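Local coordinates for immunogenic protein MPT63/MPB63 (Mycobacterium tuberculosis, PDB 1LMI) that is a major secreted antigen of unknown biochemical function, built as a small beta-sandwich and known for its immunogenic, immunoprotective character, at residues A[23-34]-A[46-57]; A[112-120]-A[124-131]. All coordinates share one frame; numbering follows the deposited sequence.

Interaction 1: residues A[23-34]-A[46-57]; sequences VLGWKVSDLKSS and QVWEATATVNAI
The tight side of this antiparallel strand pair is the one carrying W26, V28, A50, A52 and V54, which faces the sandwich core. V54 sits on the indole of W26: its CB lies 3.4 Å from the centroid of the W26 six-membered ring, 4° off the normal, a CH-pi contact over one face. With CG anti to the backbone carbonyl carbon (chi1 -85°), the W26 ring lies across the neighbouring strand, and its CZ3 also reaches A52 CB at 3.8 Å. Between S29 and K32 the register slips by one residue, a beta bulge. Beyond it the W48 ring lies over the backbone, with S33 CA 3.6 Å from the centroid of its five-membered ring.

The opposite face, with K27, S29, T51 and E49, is looser and polar. A water bridges D30 O and T51 OG1 beside the bulge, while S29 OG donates to D30 OD2. S34 OG gives E49 OE1 a 2.8 Å hydrogen bond on its anti lone pair; K32 and E49 lie side by side, their charged ends near each other but not in a salt bridge. The chemistry therefore implies a two-sided sheet, greasy toward the core, with hydroxyls, carboxylates and water on its outer face.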
loop_
_atom_site.group_PDB
_atom_site.type_symbol
_atom_site.label_atom_id
_atom_site.label_comp_id
_atom_site.label_asym_id
_atom_site.label_seq_id
_atom_site.Cartn_x
_atom_site.Cartn_y
_atom_site.Cartn_z
ATOM N N VAL A 23 -0.645 -13.854 -9.819
ATOM C CA VAL A 23 -0.018 -12.667 -10.375
ATOM C C VAL A 23 -0.910 -11.494 -9.987
ATOM O O VAL A 23 -2.138 -11.557 -10.126
ATOM C CB VAL A 23 0.116 -12.722 -11.902
ATOM C CG1 VAL A 23 0.756 -11.454 -12.459
ATOM C CG2 VAL A 23 0.901 -13.967 -12.305
ATOM N N LEU A 24 -0.284 -10.436 -9.484
ATOM C CA LEU A 24 -1.169 -9.315 -9.148
ATOM C C LEU A 24 -0.489 -8.019 -9.583
ATOM O O LEU A 24 0.715 -7.922 -9.811
ATOM C CB LEU A 24 -1.573 -9.362 -7.687
ATOM C CG LEU A 24 -0.498 -9.327 -6.618
ATOM C CD1 LEU A 24 -1.133 -9.075 -5.264
ATOM C CD2 LEU A 24 0.325 -10.611 -6.557
ATOM N N GLY A 25 -1.377 -7.027 -9.726
ATOM C CA GLY A 25 -0.906 -5.677 -10.061
ATOM C C GLY A 25 -1.277 -4.775 -8.913
ATOM O O GLY A 25 -2.403 -4.902 -8.427
ATOM N N TRP A 26 -0.396 -3.912 -8.461
ATOM C CA TRP A 26 -0.795 -2.907 -7.501
ATOM C C TRP A 26 -0.449 -1.509 -8.061
ATOM O O TRP A 26 0.678 -1.296 -8.506
ATOM C CB TRP A 26 -0.078 -3.061 -6.169
ATOM C CG TRP A 26 -0.593 -4.003 -5.124
ATOM C CD1 TRP A 26 -0.126 -5.264 -4.846
ATOM C CD2 TRP A 26 -1.667 -3.707 -4.220
ATOM N NE1 TRP A 26 -0.899 -5.765 -3.784
ATOM C CE2 TRP A 26 -1.829 -4.837 -3.404
ATOM C CE3 TRP A 26 -2.506 -2.594 -4.041
ATOM C CZ2 TRP A 26 -2.798 -4.903 -2.403
ATOM C CZ3 TRP A 26 -3.468 -2.671 -3.043
ATOM C CH2 TRP A 26 -3.602 -3.805 -2.249
ATOM N N LYS A 27 -1.434 -0.620 -7.979
ATOM C CA LYS A 27 -1.229 0.793 -8.275
ATOM C C LYS A 27 -1.276 1.562 -6.946
ATOM O O LYS A 27 -2.202 1.322 -6.158
ATOM C CB LYS A 27 -2.286 1.362 -9.204
ATOM C CG LYS A 27 -2.094 2.850 -9.549
ATOM C CD LYS A 27 -3.254 3.339 -10.426
ATOM C CE LYS A 27 -3.287 4.855 -10.482
ATOM N NZ LYS A 27 -4.215 5.369 -11.532
ATOM N N VAL A 28 -0.311 2.455 -6.778
ATOM C CA VAL A 28 -0.378 3.393 -5.644
ATOM C C VAL A 28 -0.204 4.795 -6.214
ATOM O O VAL A 28 0.663 5.053 -7.081
ATOM C CB VAL A 28 0.660 3.087 -4.557
ATOM C CG1 VAL A 28 0.604 4.118 -3.433
ATOM C CG2 VAL A 28 0.406 1.705 -3.970
ATOM N N SER A 29 -1.122 5.688 -5.778
ATOM C CA SER A 29 -1.065 7.066 -6.259
ATOM C C SER A 29 -1.633 8.004 -5.203
ATOM O O SER A 29 -2.225 7.586 -4.204
ATOM C CB SER A 29 -1.860 7.238 -7.573
ATOM O OG SER A 29 -3.220 6.954 -7.315
ATOM N N ASP A 30 -1.486 9.316 -5.403
ATOM C CA ASP A 30 -2.156 10.281 -4.527
ATOM C C ASP A 30 -1.773 10.092 -3.036
ATOM O O ASP A 30 -2.574 10.132 -2.099
ATOM C CB ASP A 30 -3.667 10.250 -4.706
ATOM C CG ASP A 30 -4.127 10.379 -6.140
ATOM O OD1 ASP A 30 -4.381 11.517 -6.594
ATOM O OD2 ASP A 30 -4.251 9.359 -6.855
ATOM N N LEU A 31 -0.470 9.917 -2.804
ATOM C CA LEU A 31 0.105 9.966 -1.482
ATOM C C LEU A 31 0.186 11.412 -0.990
ATOM O O LEU A 31 0.888 12.240 -1.605
ATOM C CB LEU A 31 1.507 9.350 -1.509
ATOM C CG LEU A 31 2.331 9.515 -0.228
ATOM C CD1 LEU A 31 1.778 8.684 0.924
ATOM C CD2 LEU A 31 3.781 9.150 -0.480
ATOM N N LYS A 32 -0.520 11.703 0.089
ATOM C CA LYS A 32 -0.631 13.117 0.486
ATOM C C LYS A 32 -1.098 13.288 1.919
ATOM O O LYS A 32 -1.650 12.332 2.475
ATOM C CB LYS A 32 -1.610 13.826 -0.457
ATOM C CG LYS A 32 -3.042 13.303 -0.406
ATOM C CD LYS A 32 -3.868 13.996 -1.489
ATOM C CE LYS A 32 -5.225 13.350 -1.653
ATOM N NZ LYS A 32 -5.917 13.900 -2.871
ATOM N N SER A 33 -0.841 14.465 2.478
ATOM C CA SER A 33 -1.416 14.753 3.803
ATOM C C SER A 33 -2.923 14.615 3.731
ATOM O O SER A 33 -3.562 15.051 2.780
ATOM C CB SER A 33 -1.004 16.148 4.272
ATOM O OG SER A 33 -1.528 16.281 5.621
ATOM N N SER A 34 -3.519 13.997 4.756
ATOM C CA SER A 34 -4.935 13.703 4.747
ATOM C C SER A 34 -5.652 14.605 5.764
ATOM O O SER A 34 -5.068 15.029 6.750
ATOM C CB SER A 34 -5.192 12.237 5.106
ATOM O OG SER A 34 -6.517 11.792 4.898
ATOM N N GLN A 46 0.563 13.491 11.946
ATOM C CA GLN A 46 -0.378 13.894 10.923
ATOM C C GLN A 46 -0.855 12.699 10.081
ATOM O O GLN A 46 0.016 11.999 9.569
ATOM C CB GLN A 46 0.316 14.907 10.003
ATOM C CG GLN A 46 -0.535 15.274 8.790
ATOM C CD GLN A 46 -1.740 16.100 9.154
ATOM O OE1 GLN A 46 -1.636 17.101 9.874
ATOM N NE2 GLN A 46 -2.908 15.729 8.661
ATOM N N VAL A 47 -2.159 12.558 9.926
ATOM C CA VAL A 47 -2.605 11.426 9.094
ATOM C C VAL A 47 -2.295 11.723 7.617
ATOM O O VAL A 47 -2.586 12.815 7.141
ATOM C CB VAL A 47 -4.088 11.126 9.233
ATOM C CG1 VAL A 47 -4.510 9.977 8.321
ATOM C CG2 VAL A 47 -4.441 10.809 10.689
ATOM N N TRP A 48 -1.684 10.744 6.966
ATOM C CA TRP A 48 -1.467 10.787 5.518
ATOM C C TRP A 48 -2.301 9.674 4.892
ATOM O O TRP A 48 -2.771 8.725 5.532
ATOM C CB TRP A 48 0.010 10.601 5.152
ATOM C CG TRP A 48 0.741 11.913 5.226
ATOM C CD1 TRP A 48 0.781 12.741 6.320
ATOM C CD2 TRP A 48 1.494 12.519 4.180
ATOM N NE1 TRP A 48 1.551 13.849 6.006
ATOM C CE2 TRP A 48 1.993 13.730 4.702
ATOM C CE3 TRP A 48 1.825 12.169 2.847
ATOM C CZ2 TRP A 48 2.781 14.594 3.964
ATOM C CZ3 TRP A 48 2.606 13.033 2.126
ATOM C CH2 TRP A 48 3.084 14.232 2.672
ATOM N N GLU A 49 -2.516 9.792 3.584
ATOM C CA GLU A 49 -3.253 8.799 2.840
ATOM C C GLU A 49 -2.549 8.516 1.497
ATOM O O GLU A 49 -1.730 9.293 1.030
ATOM C CB GLU A 49 -4.696 9.227 2.572
ATOM C CG GLU A 49 -4.808 10.498 1.723
ATOM C CD GLU A 49 -6.222 10.842 1.340
ATOM O OE1 GLU A 49 -7.016 11.275 2.220
ATOM O OE2 GLU A 49 -6.600 10.684 0.174
ATOM N N ALA A 50 -2.913 7.362 0.926
ATOM C CA ALA A 50 -2.628 7.117 -0.482
ATOM C C ALA A 50 -3.860 6.365 -1.028
ATOM O O ALA A 50 -4.693 5.822 -0.295
ATOM C CB ALA A 50 -1.346 6.368 -0.752
ATOM N N THR A 51 -3.993 6.337 -2.347
ATOM C CA THR A 51 -5.026 5.567 -3.017
ATOM C C THR A 51 -4.397 4.365 -3.711
ATOM O O THR A 51 -3.517 4.502 -4.567
ATOM C CB THR A 51 -5.764 6.420 -4.047
ATOM O OG1 THR A 51 -6.417 7.514 -3.360
ATOM C CG2 THR A 51 -6.812 5.586 -4.766
ATOM N N ALA A 52 -4.816 3.175 -3.303
ATOM C CA ALA A 52 -4.225 1.923 -3.765
ATOM C C ALA A 52 -5.286 1.063 -4.452
ATOM O O ALA A 52 -6.438 1.052 -4.005
ATOM C CB ALA A 52 -3.623 1.150 -2.618
ATOM N N THR A 53 -4.850 0.416 -5.511
ATOM C CA THR A 53 -5.706 -0.463 -6.311
ATOM C C THR A 53 -4.982 -1.787 -6.568
ATOM O O THR A 53 -3.836 -1.781 -7.040
ATOM C CB THR A 53 -6.059 0.168 -7.666
ATOM O OG1 THR A 53 -6.616 1.486 -7.458
ATOM C CG2 THR A 53 -7.131 -0.646 -8.393
ATOM N N VAL A 54 -5.633 -2.909 -6.250
ATOM C CA VAL A 54 -5.065 -4.230 -6.533
ATOM C C VAL A 54 -5.840 -4.872 -7.681
ATOM O O VAL A 54 -7.076 -4.714 -7.789
ATOM C CB VAL A 54 -5.029 -5.105 -5.282
ATOM C CG1 VAL A 54 -6.417 -5.351 -4.705
ATOM C CG2 VAL A 54 -4.321 -6.407 -5.657
ATOM N N ASN A 55 -5.113 -5.542 -8.525
ATOM C CA ASN A 55 -5.607 -6.142 -9.766
ATOM C C ASN A 55 -5.295 -7.628 -9.747
ATOM O O ASN A 55 -4.122 -7.972 -9.691
ATOM C CB ASN A 55 -4.917 -5.443 -10.936
ATOM C CG ASN A 55 -5.436 -5.892 -12.277
ATOM O OD1 ASN A 55 -6.339 -6.728 -12.360
ATOM N ND2 ASN A 55 -4.851 -5.315 -13.330
ATOM N N ALA A 56 -6.322 -8.471 -9.754
ATOM C CA ALA A 56 -6.087 -9.926 -9.715
ATOM C C ALA A 56 -5.809 -10.416 -11.125
ATOM O O ALA A 56 -6.701 -10.739 -11.910
ATOM C CB ALA A 56 -7.278 -10.552 -9.049
ATOM N N ILE A 57 -4.554 -10.452 -11.526
ATOM C CA ILE A 57 -4.226 -10.754 -12.926
ATOM C C ILE A 57 -4.285 -12.257 -13.154
ATOM O O ILE A 57 -4.793 -12.691 -14.190
ATOM C CB ILE A 57 -2.856 -10.155 -13.254
ATOM C CG1 ILE A 57 -2.906 -8.616 -13.232
ATOM C CG2 ILE A 57 -2.295 -10.687 -14.558
ATOM C CD1 ILE A 57 -1.555 -7.928 -13.379
HETATM O O HOH W 1 -5.248 9.363 -1.744
#

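Interaction 2: residues A[112-120]-A[124-131]; sequences PSPTIVAMN and EDLLIWEP
M119 and L127 run side by side into the core. The last torsion of the M119 thioether is nearly eclipsed (chi3 -15°) and brings CE up against the leucine, 3.3 Å from L127 CD1; that is closer than carbon atoms normally pack, so both the approach and the exact place of CE are doubtful. On its other neighbour, W129, the same side chain meets the ring at its edge: M119 CG is 3.9 Å from W129 CZ3, and the sulfur makes an edge-on Met-aromatic contact, 5.5 Å from the centroid of the six-membered ring. V117 CG1 touches the W129 ring too, at CE3. The other face is lined by I116, A118 and I128, where I116 CG2 meets I128 CG2 at 3.8 Å.

The strands form a beta hairpin in one sheet of the sandwich. V117 and W129 are a hydrogen-bonded pair, and the bond from W129 N to V117 O is nearly straight (174° at the hydrogen). Near the turn a classic beta bulge sets both L126 and L127 against M119: M119 O takes a 2.8 Å bond from L126 N and a weak one from L127 N.

Further out, R71 of the adjoining strand 68-71 forms a salt bridge with D125. F68 packs on V117 and M119, M15 on M119 and L127, and W26 from the facing sheet on M119 and W129.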
loop_
_atom_site.group_PDB
_atom_site.type_symbol
_atom_site.label_atom_id
_atom_site.label_comp_id
_atom_site.label_asym_id
_atom_site.label_seq_id
_atom_site.Cartn_x
_atom_site.Cartn_y
_atom_site.Cartn_z
ATOM N N PRO A 112 9.505 13.620 9.131
ATOM C CA PRO A 112 9.478 14.245 7.795
ATOM C C PRO A 112 8.396 13.604 6.924
ATOM O O PRO A 112 8.037 12.419 7.073
ATOM C CB PRO A 112 10.857 13.965 7.211
ATOM C CG PRO A 112 11.742 13.769 8.407
ATOM C CD PRO A 112 10.862 13.105 9.432
ATOM N N SER A 113 7.855 14.409 6.012
ATOM C CA SER A 113 6.804 13.919 5.144
ATOM C C SER A 113 7.260 12.829 4.174
ATOM O O SER A 113 8.327 12.938 3.555
ATOM C CB SER A 113 6.227 15.082 4.327
ATOM O OG SER A 113 5.688 16.108 5.150
ATOM N N PRO A 114 6.455 11.792 3.951
ATOM C CA PRO A 114 6.893 10.760 3.017
ATOM C C PRO A 114 6.682 11.131 1.554
ATOM O O PRO A 114 5.807 11.940 1.243
ATOM C CB PRO A 114 5.922 9.609 3.395
ATOM C CG PRO A 114 4.658 10.282 3.838
ATOM C CD PRO A 114 5.116 11.558 4.518
ATOM N N THR A 115 7.439 10.449 0.696
ATOM C CA THR A 115 7.347 10.631 -0.733
ATOM C C THR A 115 7.336 9.319 -1.482
ATOM O O THR A 115 7.355 9.288 -2.725
ATOM C CB THR A 115 8.566 11.434 -1.239
ATOM O OG1 THR A 115 9.798 10.853 -0.787
ATOM C CG2 THR A 115 8.445 12.822 -0.650
ATOM N N ILE A 116 7.326 8.221 -0.744
ATOM C CA ILE A 116 7.471 6.871 -1.259
ATOM C C ILE A 116 6.459 5.967 -0.569
ATOM O O ILE A 116 6.135 6.152 0.607
ATOM C CB ILE A 116 8.889 6.372 -0.955
ATOM C CG1 ILE A 116 9.947 7.167 -1.740
ATOM C CG2 ILE A 116 9.059 4.867 -1.175
ATOM C CD1 ILE A 116 11.319 7.033 -1.080
ATOM N N VAL A 117 5.917 4.971 -1.312
ATOM C CA VAL A 117 5.172 3.910 -0.652
ATOM C C VAL A 117 5.879 2.587 -0.953
ATOM O O VAL A 117 6.364 2.359 -2.054
ATOM C CB VAL A 117 3.697 3.865 -1.093
ATOM C CG1 VAL A 117 2.975 2.619 -0.594
ATOM C CG2 VAL A 117 2.991 5.095 -0.560
ATOM N N ALA A 118 5.986 1.702 0.039
ATOM C CA ALA A 118 6.663 0.414 -0.206
ATOM C C ALA A 118 5.810 -0.719 0.365
ATOM O O ALA A 118 5.237 -0.526 1.463
ATOM C CB ALA A 118 8.032 0.391 0.442
ATOM N N MET A 119 5.729 -1.848 -0.318
ATOM C CA MET A 119 5.099 -3.034 0.259
ATOM C C MET A 119 6.227 -3.967 0.717
ATOM O O MET A 119 7.071 -4.312 -0.110
ATOM C CB MET A 119 4.182 -3.813 -0.704
ATOM C CG MET A 119 2.868 -3.128 -1.049
ATOM S SD MET A 119 1.748 -4.206 -2.043
ATOM C CE MET A 119 2.993 -5.410 -2.508
ATOM N N ASN A 120 6.209 -4.368 1.993
ATOM C CA ASN A 120 7.200 -5.273 2.572
ATOM C C ASN A 120 6.466 -6.385 3.315
ATOM O O ASN A 120 5.517 -6.104 4.032
ATOM C CB ASN A 120 8.101 -4.457 3.482
ATOM C CG ASN A 120 9.219 -5.187 4.230
ATOM O OD1 ASN A 120 10.410 -4.882 4.011
ATOM N ND2 ASN A 120 8.819 -6.077 5.108
ATOM N N GLU A 124 11.223 -8.991 3.099
ATOM C CA GLU A 124 11.946 -8.074 2.242
ATOM C C GLU A 124 10.983 -7.063 1.607
ATOM O O GLU A 124 9.787 -7.283 1.715
ATOM C CB GLU A 124 12.624 -8.825 1.088
ATOM C CG GLU A 124 11.639 -9.485 0.139
ATOM C CD GLU A 124 12.294 -10.512 -0.775
ATOM O OE1 GLU A 124 13.344 -10.196 -1.363
ATOM O OE2 GLU A 124 11.711 -11.627 -0.874
ATOM N N ASP A 125 11.511 -6.031 0.980
ATOM C CA ASP A 125 10.741 -5.080 0.184
ATOM C C ASP A 125 10.363 -5.767 -1.146
ATOM O O ASP A 125 11.226 -6.368 -1.811
ATOM C CB ASP A 125 11.482 -3.806 -0.150
ATOM C CG ASP A 125 11.634 -2.839 1.008
ATOM O OD1 ASP A 125 10.945 -3.021 2.029
ATOM O OD2 ASP A 125 12.490 -1.929 0.887
ATOM N N LEU A 126 9.102 -5.708 -1.516
ATOM C CA LEU A 126 8.605 -6.332 -2.741
ATOM C C LEU A 126 8.351 -5.301 -3.834
ATOM O O LEU A 126 8.811 -5.485 -4.968
ATOM C CB LEU A 126 7.301 -7.093 -2.455
ATOM C CG LEU A 126 7.444 -8.324 -1.553
ATOM C CD1 LEU A 126 6.078 -8.934 -1.319
ATOM C CD2 LEU A 126 8.419 -9.354 -2.120
ATOM N N LEU A 127 7.633 -4.242 -3.499
ATOM C CA LEU A 127 7.206 -3.226 -4.474
ATOM C C LEU A 127 7.403 -1.835 -3.874
ATOM O O LEU A 127 7.068 -1.627 -2.696
ATOM C CB LEU A 127 5.745 -3.372 -4.854
ATOM C CG LEU A 127 5.255 -4.671 -5.471
ATOM C CD1 LEU A 127 3.737 -4.704 -5.632
ATOM C CD2 LEU A 127 5.905 -4.835 -6.837
ATOM N N ILE A 128 7.935 -0.914 -4.678
ATOM C CA ILE A 128 8.177 0.444 -4.207
ATOM C C ILE A 128 7.690 1.442 -5.248
ATOM O O ILE A 128 8.040 1.245 -6.418
ATOM C CB ILE A 128 9.688 0.633 -3.954
ATOM C CG1 ILE A 128 10.199 -0.374 -2.911
ATOM C CG2 ILE A 128 9.922 2.086 -3.577
ATOM C CD1 ILE A 128 11.699 -0.284 -2.719
ATOM N N TRP A 129 6.952 2.452 -4.855
ATOM C CA TRP A 129 6.460 3.549 -5.678
ATOM C C TRP A 129 7.112 4.855 -5.222
ATOM O O TRP A 129 7.000 5.181 -4.041
ATOM C CB TRP A 129 4.947 3.727 -5.629
ATOM C CG TRP A 129 4.153 2.537 -6.095
ATOM C CD1 TRP A 129 3.577 2.430 -7.342
ATOM C CD2 TRP A 129 3.843 1.339 -5.396
ATOM N NE1 TRP A 129 2.931 1.211 -7.438
ATOM C CE2 TRP A 129 3.082 0.532 -6.248
ATOM C CE3 TRP A 129 4.144 0.862 -4.109
ATOM C CZ2 TRP A 129 2.610 -0.715 -5.869
ATOM C CZ3 TRP A 129 3.672 -0.392 -3.728
ATOM C CH2 TRP A 129 2.909 -1.169 -4.614
ATOM N N GLU A 130 7.797 5.533 -6.136
ATOM C CA GLU A 130 8.548 6.738 -5.792
ATOM C C GLU A 130 8.197 7.882 -6.721
ATOM O O GLU A 130 7.528 7.679 -7.738
ATOM C CB GLU A 130 10.046 6.455 -5.858
ATOM C CG GLU A 130 10.588 6.155 -7.224
ATOM C CD GLU A 130 12.020 5.641 -7.264
ATOM O OE1 GLU A 130 12.589 5.388 -6.186
ATOM O OE2 GLU A 130 12.535 5.497 -8.398
ATOM N N PRO A 131 8.583 9.115 -6.388
ATOM C CA PRO A 131 8.347 10.189 -7.346
ATOM C C PRO A 131 9.072 9.841 -8.631
ATOM O O PRO A 131 10.205 9.377 -8.634
ATOM C CB PRO A 131 8.973 11.392 -6.646
ATOM C CG PRO A 131 8.954 11.061 -5.173
ATOM C CD PRO A 131 9.226 9.564 -5.133
ATOM O OXT PRO A 131 8.370 10.015 -9.601
#

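Overall arrangement
Coming from the N terminus, the chain lays down strands 5-8 and 12-17 before interaction 1 opens at residue 23. Pairing 23-34 with 46-57 closes the strandless loop 35-45 and forms the middle of the four-stranded sheet, flanked by 12-17 and 100-109. Interaction 2 comes wholly later, closing the short turn 121-123 between 112-120 and 124-131; the two contacts follow in series, neither enclosing nor crossing the other. Strand 125-130 also pairs in parallel with 5-8, bringing both chain ends into the second sheet. With centres about 11 Å apart, the contacts meet where V28 packs on V117, and W48 reaches S113 and P114, tying the two sheets of the sandwich together.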